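Long-range contacts in putative alpha-L-fucosidase (Bacteroides thetaiotaomicron, PDB 3EYP), which probably hydrolyses alpha-L-fucosides, as a glycoside hydrolase of family 29 that joins a TIM-barrel catalytic domain to an F5/8 type C beta-sandwich domain: residues T325-V333 with S344-E352; F378-L389 with A447-Q456. One frame throughout, in Å; residues are numbered along the deposited sequence.

Contact 1: T325-V333 with S344-E352; sequences TNLLRGAKV and SPEKMLDNE
Leu349 closes the 3-10 turn of residues 345-349 and pushes its forked end between Val333 and Asn326, where loop 325-331 runs into strand 332-335 of the F5/8 type C beta-sandwich. The two methyls part: CD1 of Leu349 meets CG2 of Val333 tip to tip at 3.8 Å, while CD2 packs on CB of Leu328 and, at 3.6 Å, on ND2 of Asn326, whose side chain crosses it at about a right angle. A chi1 of -172° sends CG1 of Val333 away from the backbone N and onto Pro345, 3.5 Å from its CB. Asn326 is buried, and its amide makes three hydrogen bonds: OD1 accepts from Leu328 N in an Asx turn and from Val453 N, and ND2 donates to Phe451 O. Replacing this amide by an alanine is likely to cost Leu328 N and Val453 N their shared acceptor and Phe451 O its donor, and to open a gap beside CD2 of Leu349.

Toward solvent the contact thins to polar links. The Glu346 chain bends back toward the strand, where a water links its OE2 to Val333 N. Arg329 lies along the solvent side, with OD1 of Asn351 above one face of its guanidinium, 3.6 Å from CD of Arg329. In the plane of that same group, NH2 of Arg329 donates to the carbonyl O of Leu349 at 3.0 Å, the N-H...O angle a nearly straight 166°.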
loop_
_atom_site.group_PDB
_atom_site.type_symbol
_atom_site.label_atom_id
_atom_site.label_comp_id
_atom_site.label_asym_id
_atom_site.label_seq_id
_atom_site.Cartn_x
_atom_site.Cartn_y
_atom_site.Cartn_z
ATOM N N THR A 325 7.513 -20.316 8.461
ATOM C CA THR A 325 7.799 -21.001 9.711
ATOM C C THR A 325 8.154 -20.041 10.830
ATOM O O THR A 325 9.264 -19.518 10.885
ATOM C CB THR A 325 8.905 -22.073 9.504
ATOM O OG1 THR A 325 8.484 -22.968 8.456
ATOM C CG2 THR A 325 9.158 -22.888 10.780
ATOM N N ASN A 326 7.181 -19.804 11.695
ATOM C CA ASN A 326 7.427 -19.067 12.933
ATOM C C ASN A 326 8.241 -19.976 13.868
ATOM O O ASN A 326 7.732 -20.974 14.389
ATOM C CB ASN A 326 6.114 -18.666 13.583
ATOM C CG ASN A 326 6.307 -17.812 14.781
ATOM O OD1 ASN A 326 7.440 -17.608 15.257
ATOM N ND2 ASN A 326 5.203 -17.306 15.299
ATOM N N LEU A 327 9.504 -19.614 14.033
ATOM C CA LEU A 327 10.471 -20.410 14.797
ATOM C C LEU A 327 10.122 -20.450 16.271
ATOM O O LEU A 327 10.683 -21.242 17.046
ATOM C CB LEU A 327 11.887 -19.887 14.613
ATOM C CG LEU A 327 12.365 -20.045 13.166
ATOM C CD1 LEU A 327 13.788 -19.532 12.993
ATOM C CD2 LEU A 327 12.212 -21.531 12.694
ATOM N N LEU A 328 9.181 -19.612 16.668
ATOM C CA LEU A 328 8.769 -19.623 18.064
ATOM C C LEU A 328 7.752 -20.727 18.286
ATOM O O LEU A 328 7.434 -21.060 19.428
ATOM C CB LEU A 328 8.147 -18.298 18.513
ATOM C CG LEU A 328 9.049 -17.082 18.516
ATOM C CD1 LEU A 328 8.255 -15.875 19.009
ATOM C CD2 LEU A 328 10.329 -17.330 19.328
ATOM N N ARG A 329 7.197 -21.293 17.216
ATOM C CA ARG A 329 6.113 -22.226 17.446
ATOM C C ARG A 329 6.615 -23.420 18.241
ATOM O O ARG A 329 7.710 -23.904 18.076
ATOM C CB ARG A 329 5.364 -22.585 16.176
ATOM C CG ARG A 329 4.134 -21.622 16.044
ATOM C CD ARG A 329 3.477 -21.694 14.672
ATOM N NE ARG A 329 3.033 -23.055 14.404
ATOM C CZ ARG A 329 1.874 -23.562 14.795
ATOM N NH1 ARG A 329 1.596 -24.826 14.499
ATOM N NH2 ARG A 329 0.994 -22.822 15.472
ATOM N N GLY A 330 5.809 -23.830 19.179
ATOM C CA GLY A 330 6.169 -24.986 19.979
ATOM C C GLY A 330 6.731 -24.568 21.301
ATOM O O GLY A 330 6.884 -25.399 22.211
ATOM N N ALA A 331 6.990 -23.266 21.411
ATOM C CA ALA A 331 7.570 -22.680 22.647
ATOM C C ALA A 331 6.684 -22.872 23.865
ATOM O O ALA A 331 5.468 -23.061 23.767
ATOM C CB ALA A 331 7.920 -21.169 22.468
ATOM N N LYS A 332 7.331 -22.871 25.012
ATOM C CA LYS A 332 6.621 -22.753 26.287
ATOM C C LYS A 332 6.591 -21.279 26.554
ATOM O O LYS A 332 7.612 -20.621 26.450
ATOM C CB LYS A 332 7.334 -23.459 27.440
ATOM N N VAL A 333 5.417 -20.768 26.888
ATOM C CA VAL A 333 5.228 -19.305 26.996
ATOM C C VAL A 333 4.817 -18.885 28.410
ATOM O O VAL A 333 3.893 -19.418 28.967
ATOM C CB VAL A 333 4.195 -18.767 25.922
ATOM C CG1 VAL A 333 4.149 -17.239 25.895
ATOM C CG2 VAL A 333 4.554 -19.247 24.508
ATOM N N SER A 344 -4.633 -15.593 26.009
ATOM C CA SER A 344 -3.294 -16.026 26.454
ATOM C C SER A 344 -2.230 -15.663 25.444
ATOM O O SER A 344 -2.530 -15.543 24.254
ATOM C CB SER A 344 -3.226 -17.556 26.641
ATOM O OG SER A 344 -3.585 -18.225 25.444
ATOM N N PRO A 345 -0.972 -15.576 25.886
ATOM C CA PRO A 345 0.113 -15.212 24.977
ATOM C C PRO A 345 0.352 -16.240 23.926
ATOM O O PRO A 345 0.967 -15.961 22.890
ATOM C CB PRO A 345 1.345 -15.099 25.889
ATOM C CG PRO A 345 1.036 -15.893 27.078
ATOM C CD PRO A 345 -0.479 -15.921 27.229
ATOM N N GLU A 346 -0.148 -17.438 24.175
ATOM C CA GLU A 346 -0.025 -18.503 23.174
ATOM C C GLU A 346 -0.786 -18.156 21.879
ATOM O O GLU A 346 -0.493 -18.671 20.808
ATOM C CB GLU A 346 -0.526 -19.857 23.702
ATOM C CG GLU A 346 0.461 -20.497 24.648
ATOM C CD GLU A 346 0.239 -20.063 26.075
ATOM O OE1 GLU A 346 -0.699 -19.248 26.285
ATOM O OE2 GLU A 346 1.007 -20.538 26.974
ATOM N N LYS A 347 -1.752 -17.268 21.996
ATOM C CA LYS A 347 -2.508 -16.843 20.816
ATOM C C LYS A 347 -1.624 -16.211 19.718
ATOM O O LYS A 347 -1.934 -16.334 18.547
ATOM C CB LYS A 347 -3.621 -15.893 21.201
ATOM C CG LYS A 347 -4.486 -16.509 22.195
ATOM C CD LYS A 347 -5.143 -17.754 21.665
ATOM C CE LYS A 347 -6.377 -18.078 22.485
ATOM N NZ LYS A 347 -6.029 -18.982 23.590
ATOM N N MET A 348 -0.525 -15.580 20.121
ATOM C CA MET A 348 0.363 -14.843 19.189
ATOM C C MET A 348 1.032 -15.802 18.207
ATOM O O MET A 348 1.684 -15.411 17.193
ATOM C CB MET A 348 1.451 -14.066 19.964
ATOM C CG MET A 348 0.930 -12.782 20.745
ATOM S SD MET A 348 2.200 -11.739 21.544
ATOM C CE MET A 348 2.331 -12.398 23.246
ATOM N N LEU A 349 0.859 -17.072 18.534
ATOM C CA LEU A 349 1.619 -18.161 17.902
ATOM C C LEU A 349 0.788 -19.131 17.118
ATOM O O LEU A 349 1.322 -20.031 16.487
ATOM C CB LEU A 349 2.384 -18.973 18.943
ATOM C CG LEU A 349 3.414 -18.268 19.791
ATOM C CD1 LEU A 349 4.154 -19.241 20.705
ATOM C CD2 LEU A 349 4.367 -17.553 18.836
ATOM N N ASP A 350 -0.508 -18.925 17.175
ATOM C CA ASP A 350 -1.476 -19.906 16.707
ATOM C C ASP A 350 -1.906 -19.778 15.260
ATOM O O ASP A 350 -2.741 -20.532 14.778
ATOM C CB ASP A 350 -2.701 -19.942 17.613
ATOM C CG ASP A 350 -3.609 -18.741 17.434
ATOM O OD1 ASP A 350 -3.369 -17.956 16.501
ATOM O OD2 ASP A 350 -4.565 -18.586 18.234
ATOM N N ASN A 351 -1.353 -18.816 14.571
ATOM C CA ASN A 351 -1.700 -18.644 13.157
ATOM C C ASN A 351 -3.192 -18.485 12.878
ATOM O O ASN A 351 -3.650 -18.734 11.768
ATOM C CB ASN A 351 -1.225 -19.853 12.370
ATOM C CG ASN A 351 0.280 -19.920 12.267
ATOM O OD1 ASN A 351 0.871 -21.003 12.294
ATOM N ND2 ASN A 351 0.916 -18.771 12.167
ATOM N N GLU A 352 -3.954 -18.128 13.890
ATOM C CA GLU A 352 -5.378 -17.829 13.669
ATOM C C GLU A 352 -5.497 -16.362 13.320
ATOM O O GLU A 352 -4.770 -15.524 13.848
ATOM C CB GLU A 352 -6.238 -18.082 14.897
ATOM C CG GLU A 352 -5.953 -19.344 15.640
ATOM C CD GLU A 352 -6.774 -20.499 15.153
ATOM O OE1 GLU A 352 -7.553 -20.326 14.182
ATOM O OE2 GLU A 352 -6.632 -21.599 15.744
HETATM O O HOH W 1 3.054 -22.396 26.733
#

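Contact 2: F378-L389 with A447-Q456; sequences FDCLMIEEVIEL and AIHTFGVYKQ
Val453 lies over one face of the Phe378 ring, CB 3.6 Å from CD1 and displaced toward the rim, a CH-pi contact on the face shared with Leu381, Ile383 and Phe451. On that side CD1 of Ile383 touches CD1 of Phe451 at 4.0 Å, and strand 434-442 packs against both from the opposing sheet. On the reverse face Tyr454 lays its ring beside Met382, CE2 of Tyr454 3.7 Å from CB of Met382, and its hydroxyl extends along the strand over Gly452, where any CB would strike OH. Strands 380-385 and 450-454 form an antiparallel pair within one sheet of the F5/8 type C beta-sandwich, with a classic bulge near each end. At one, His449 N and, weakly, Thr450 N both donate to Glu384 O; here Glu384 and Thr450 point the same way side by side, and OG1 of Thr450 donates to OE1 of Glu384 at 2.8 Å, from above the carboxylate plane, while OE2 pairs with Lys422. Beyond, Val386 sets CG2 over the centre of the His449 imidazole, 3.6 Å from the centroid, and ND1 of that ring bonds Thr355 O. At the other bulge, where Asp379 and Cys380 both face Tyr454, chi1 of 62° turns the Asp379 carboxylate toward Lys455 and Gln456: OD1 takes Gln456 N on its syn lone pair at 2.7 Å, and OD2 forms a salt bridge with Lys455 NZ at 2.7 Å. The amide NE2 of Gln456 returns to Asp379 O at 2.8 Å, while its OE1 accepts from Trp279.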
loop_
_atom_site.group_PDB
_atom_site.type_symbol
_atom_site.label_atom_id
_atom_site.label_comp_id
_atom_site.label_asym_id
_atom_site.label_seq_id
_atom_site.Cartn_x
_atom_site.Cartn_y
_atom_site.Cartn_z
ATOM N N PHE A 378 17.703 -17.168 14.042
ATOM C CA PHE A 378 16.820 -16.224 13.298
ATOM C C PHE A 378 17.472 -14.886 12.995
ATOM O O PHE A 378 18.381 -14.439 13.680
ATOM C CB PHE A 378 15.461 -16.050 13.996
ATOM C CG PHE A 378 15.540 -15.337 15.335
ATOM C CD1 PHE A 378 15.297 -13.982 15.427
ATOM C CD2 PHE A 378 15.844 -16.045 16.493
ATOM C CE1 PHE A 378 15.375 -13.318 16.658
ATOM C CE2 PHE A 378 15.932 -15.404 17.722
ATOM C CZ PHE A 378 15.699 -14.032 17.810
ATOM N N ASP A 379 16.928 -14.238 11.971
ATOM C CA ASP A 379 17.435 -12.961 11.490
ATOM C C ASP A 379 16.322 -11.984 11.017
ATOM O O ASP A 379 16.562 -11.066 10.271
ATOM C CB ASP A 379 18.447 -13.197 10.353
ATOM C CG ASP A 379 17.844 -13.892 9.120
ATOM O OD1 ASP A 379 16.616 -14.164 9.079
ATOM O OD2 ASP A 379 18.626 -14.197 8.166
ATOM N N CYS A 380 15.116 -12.241 11.478
ATOM C CA CYS A 380 13.921 -11.455 11.121
ATOM C C CYS A 380 12.852 -11.734 12.166
ATOM O O CYS A 380 12.787 -12.822 12.690
ATOM C CB CYS A 380 13.410 -11.895 9.720
ATOM S SG CYS A 380 12.073 -10.881 9.083
ATOM N N LEU A 381 12.056 -10.727 12.482
ATOM C CA LEU A 381 10.896 -10.877 13.341
ATOM C C LEU A 381 9.792 -9.916 12.907
ATOM O O LEU A 381 10.027 -8.932 12.174
ATOM C CB LEU A 381 11.199 -10.683 14.835
ATOM C CG LEU A 381 11.809 -9.350 15.275
ATOM C CD1 LEU A 381 10.710 -8.275 15.471
ATOM C CD2 LEU A 381 12.706 -9.503 16.510
ATOM N N MET A 382 8.593 -10.278 13.345
ATOM C CA MET A 382 7.349 -9.587 12.952
ATOM C C MET A 382 6.337 -9.606 14.090
ATOM O O MET A 382 6.224 -10.567 14.868
ATOM C CB MET A 382 6.726 -10.299 11.748
ATOM C CG MET A 382 5.405 -9.673 11.182
ATOM S SD MET A 382 5.033 -10.357 9.481
ATOM C CE MET A 382 4.379 -11.922 9.925
ATOM N N ILE A 383 5.599 -8.521 14.164
ATOM C CA ILE A 383 4.614 -8.322 15.190
ATOM C C ILE A 383 3.424 -7.574 14.575
ATOM O O ILE A 383 3.608 -6.680 13.753
ATOM C CB ILE A 383 5.273 -7.569 16.406
ATOM C CG1 ILE A 383 4.360 -7.551 17.631
ATOM C CG2 ILE A 383 5.699 -6.121 16.080
ATOM C CD1 ILE A 383 5.153 -7.205 18.869
ATOM N N GLU A 384 2.230 -8.020 14.942
ATOM C CA GLU A 384 0.938 -7.511 14.415
ATOM C C GLU A 384 -0.057 -7.203 15.509
ATOM O O GLU A 384 -0.385 -8.033 16.338
ATOM C CB GLU A 384 0.304 -8.522 13.445
ATOM C CG GLU A 384 1.198 -8.870 12.272
ATOM C CD GLU A 384 0.669 -10.024 11.426
ATOM O OE1 GLU A 384 -0.304 -10.703 11.810
ATOM O OE2 GLU A 384 1.230 -10.260 10.347
ATOM N N GLU A 385 -0.538 -5.975 15.477
ATOM C CA GLU A 385 -1.513 -5.448 16.420
ATOM C C GLU A 385 -2.932 -5.658 15.918
ATOM O O GLU A 385 -3.193 -5.831 14.701
ATOM C CB GLU A 385 -1.232 -3.934 16.648
ATOM C CG GLU A 385 -1.628 -3.410 17.980
ATOM C CD GLU A 385 -1.003 -2.027 18.290
ATOM O OE1 GLU A 385 -0.540 -1.342 17.329
ATOM O OE2 GLU A 385 -0.992 -1.634 19.494
ATOM N N VAL A 386 -3.849 -5.712 16.883
ATOM C CA VAL A 386 -5.278 -5.780 16.595
ATOM C C VAL A 386 -5.734 -4.367 16.234
ATOM O O VAL A 386 -6.115 -3.609 17.058
ATOM C CB VAL A 386 -6.104 -6.338 17.836
ATOM C CG1 VAL A 386 -7.607 -6.418 17.514
ATOM C CG2 VAL A 386 -5.578 -7.734 18.240
ATOM N N ILE A 387 -5.698 -4.037 14.957
ATOM C CA ILE A 387 -5.840 -2.641 14.562
ATOM C C ILE A 387 -7.195 -2.020 14.732
ATOM O O ILE A 387 -7.324 -0.820 14.901
ATOM C CB ILE A 387 -5.269 -2.367 13.141
ATOM C CG1 ILE A 387 -5.990 -3.183 12.076
ATOM C CG2 ILE A 387 -3.791 -2.600 13.163
ATOM C CD1 ILE A 387 -5.497 -2.847 10.605
ATOM N N GLU A 388 -8.223 -2.858 14.708
ATOM C CA GLU A 388 -9.595 -2.417 15.030
ATOM C C GLU A 388 -9.648 -1.765 16.416
ATOM O O GLU A 388 -10.538 -0.963 16.721
ATOM C CB GLU A 388 -10.564 -3.606 15.004
ATOM C CG GLU A 388 -10.743 -4.238 13.653
ATOM C CD GLU A 388 -9.748 -5.361 13.357
ATOM O OE1 GLU A 388 -8.738 -5.530 14.097
ATOM O OE2 GLU A 388 -9.991 -6.104 12.378
ATOM N N LEU A 389 -8.662 -2.092 17.242
ATOM C CA LEU A 389 -8.674 -1.672 18.647
ATOM C C LEU A 389 -7.757 -0.473 18.856
ATOM O O LEU A 389 -7.625 0.057 19.956
ATOM C CB LEU A 389 -8.270 -2.820 19.579
ATOM C CG LEU A 389 -9.346 -3.906 19.748
ATOM C CD1 LEU A 389 -8.923 -4.963 20.748
ATOM C CD2 LEU A 389 -10.696 -3.263 20.124
ATOM N N ALA A 447 -2.820 -5.497 22.706
ATOM C CA ALA A 447 -3.679 -6.407 21.933
ATOM C C ALA A 447 -2.942 -6.812 20.671
ATOM O O ALA A 447 -2.849 -6.009 19.738
ATOM C CB ALA A 447 -4.985 -5.717 21.582
ATOM N N ILE A 448 -2.334 -7.999 20.714
ATOM C CA ILE A 448 -1.392 -8.458 19.684
ATOM C C ILE A 448 -1.796 -9.796 19.040
ATOM O O ILE A 448 -1.927 -10.858 19.709
ATOM C CB ILE A 448 0.035 -8.536 20.266
ATOM C CG1 ILE A 448 0.450 -7.130 20.767
ATOM C CG2 ILE A 448 1.048 -9.089 19.198
ATOM C CD1 ILE A 448 1.480 -7.116 21.876
ATOM N N HIS A 449 -1.941 -9.739 17.726
ATOM C CA HIS A 449 -2.422 -10.877 16.951
ATOM C C HIS A 449 -1.321 -11.905 16.795
ATOM O O HIS A 449 -1.527 -13.101 16.937
ATOM C CB HIS A 449 -2.881 -10.466 15.525
ATOM C CG HIS A 449 -4.317 -10.090 15.427
ATOM N ND1 HIS A 449 -5.335 -10.965 15.764
ATOM C CD2 HIS A 449 -4.922 -8.979 14.936
ATOM C CE1 HIS A 449 -6.503 -10.375 15.561
ATOM N NE2 HIS A 449 -6.282 -9.180 15.038
ATOM N N THR A 450 -0.150 -11.387 16.510
ATOM C CA THR A 450 0.945 -12.194 16.026
ATOM C C THR A 450 2.261 -11.739 16.535
ATOM O O THR A 450 2.553 -10.550 16.583
ATOM C CB THR A 450 0.992 -12.173 14.433
ATOM O OG1 THR A 450 -0.306 -12.528 13.913
ATOM C CG2 THR A 450 2.066 -13.107 13.901
ATOM N N PHE A 451 3.079 -12.717 16.897
ATOM C CA PHE A 451 4.505 -12.475 17.152
ATOM C C PHE A 451 5.312 -13.669 16.673
ATOM O O PHE A 451 4.943 -14.796 16.922
ATOM C CB PHE A 451 4.812 -12.168 18.621
ATOM C CG PHE A 451 6.280 -11.872 18.883
ATOM C CD1 PHE A 451 6.875 -10.728 18.373
ATOM C CD2 PHE A 451 7.059 -12.735 19.664
ATOM C CE1 PHE A 451 8.185 -10.477 18.623
ATOM C CE2 PHE A 451 8.376 -12.488 19.910
ATOM C CZ PHE A 451 8.959 -11.380 19.407
ATOM N N GLY A 452 6.362 -13.407 15.917
ATOM C CA GLY A 452 7.194 -14.449 15.372
ATOM C C GLY A 452 8.619 -14.031 15.086
ATOM O O GLY A 452 8.964 -12.862 15.027
ATOM N N VAL A 453 9.467 -15.035 15.016
ATOM C CA VAL A 453 10.810 -14.837 14.506
ATOM C C VAL A 453 11.010 -15.843 13.388
ATOM O O VAL A 453 10.373 -16.924 13.310
ATOM C CB VAL A 453 11.847 -14.969 15.577
ATOM C CG1 VAL A 453 11.507 -14.042 16.774
ATOM C CG2 VAL A 453 11.985 -16.486 16.005
ATOM N N TYR A 454 11.902 -15.473 12.513
ATOM C CA TYR A 454 11.996 -16.165 11.239
ATOM C C TYR A 454 13.406 -16.136 10.679
ATOM O O TYR A 454 14.296 -15.375 11.100
ATOM C CB TYR A 454 11.024 -15.529 10.226
ATOM C CG TYR A 454 9.619 -15.231 10.771
ATOM C CD1 TYR A 454 8.595 -16.153 10.614
ATOM C CD2 TYR A 454 9.329 -14.034 11.423
ATOM C CE1 TYR A 454 7.307 -15.935 11.118
ATOM C CE2 TYR A 454 8.051 -13.789 11.952
ATOM C CZ TYR A 454 7.035 -14.745 11.791
ATOM O OH TYR A 454 5.764 -14.534 12.264
ATOM N N LYS A 455 13.594 -16.989 9.689
ATOM C CA LYS A 455 14.844 -17.017 8.992
ATOM C C LYS A 455 14.566 -16.582 7.533
ATOM O O LYS A 455 13.716 -17.155 6.833
ATOM C CB LYS A 455 15.475 -18.424 9.082
ATOM C CG LYS A 455 16.767 -18.585 8.311
ATOM C CD LYS A 455 17.878 -17.692 8.716
ATOM C CE LYS A 455 18.878 -17.497 7.538
ATOM N NZ LYS A 455 18.497 -16.351 6.548
ATOM N N GLN A 456 15.269 -15.540 7.123
ATOM C CA GLN A 456 15.014 -14.916 5.813
ATOM C C GLN A 456 15.381 -15.898 4.720
ATOM O O GLN A 456 16.382 -16.591 4.820
ATOM C CB GLN A 456 15.797 -13.623 5.625
ATOM C CG GLN A 456 15.309 -12.485 6.439
ATOM C CD GLN A 456 16.161 -11.288 6.312
ATOM O OE1 GLN A 456 16.322 -10.747 5.202
ATOM N NE2 GLN A 456 16.722 -10.817 7.443
HETATM O O HOH W 2 -0.803 -3.618 21.538
HETATM O O HOH W 3 -6.545 -6.784 13.340
#

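Both contacts belong to the same beta-sandwich and meet along residues 451-453, their centres about 10 Å apart. Contact 2 is a buried pairing of neighbouring strands, held by backbone hydrogen bonds, interrupted by a bulge near each end, with side chains on both faces of the sheet. Contact 1 is only partly buried: loop and 3-10 turn meet mainly through side chains, with less than half the buried surface (432 against 1082 Å²). Where they join, Leu327 N donates to Val453 O, probably a hydrogen bond, so the loop bonds to the strand's backbone. Charge is placed differently too: contact 2 has a salt bridge at its strand end, whereas the arginine of contact 1 uses a backbone carbonyl.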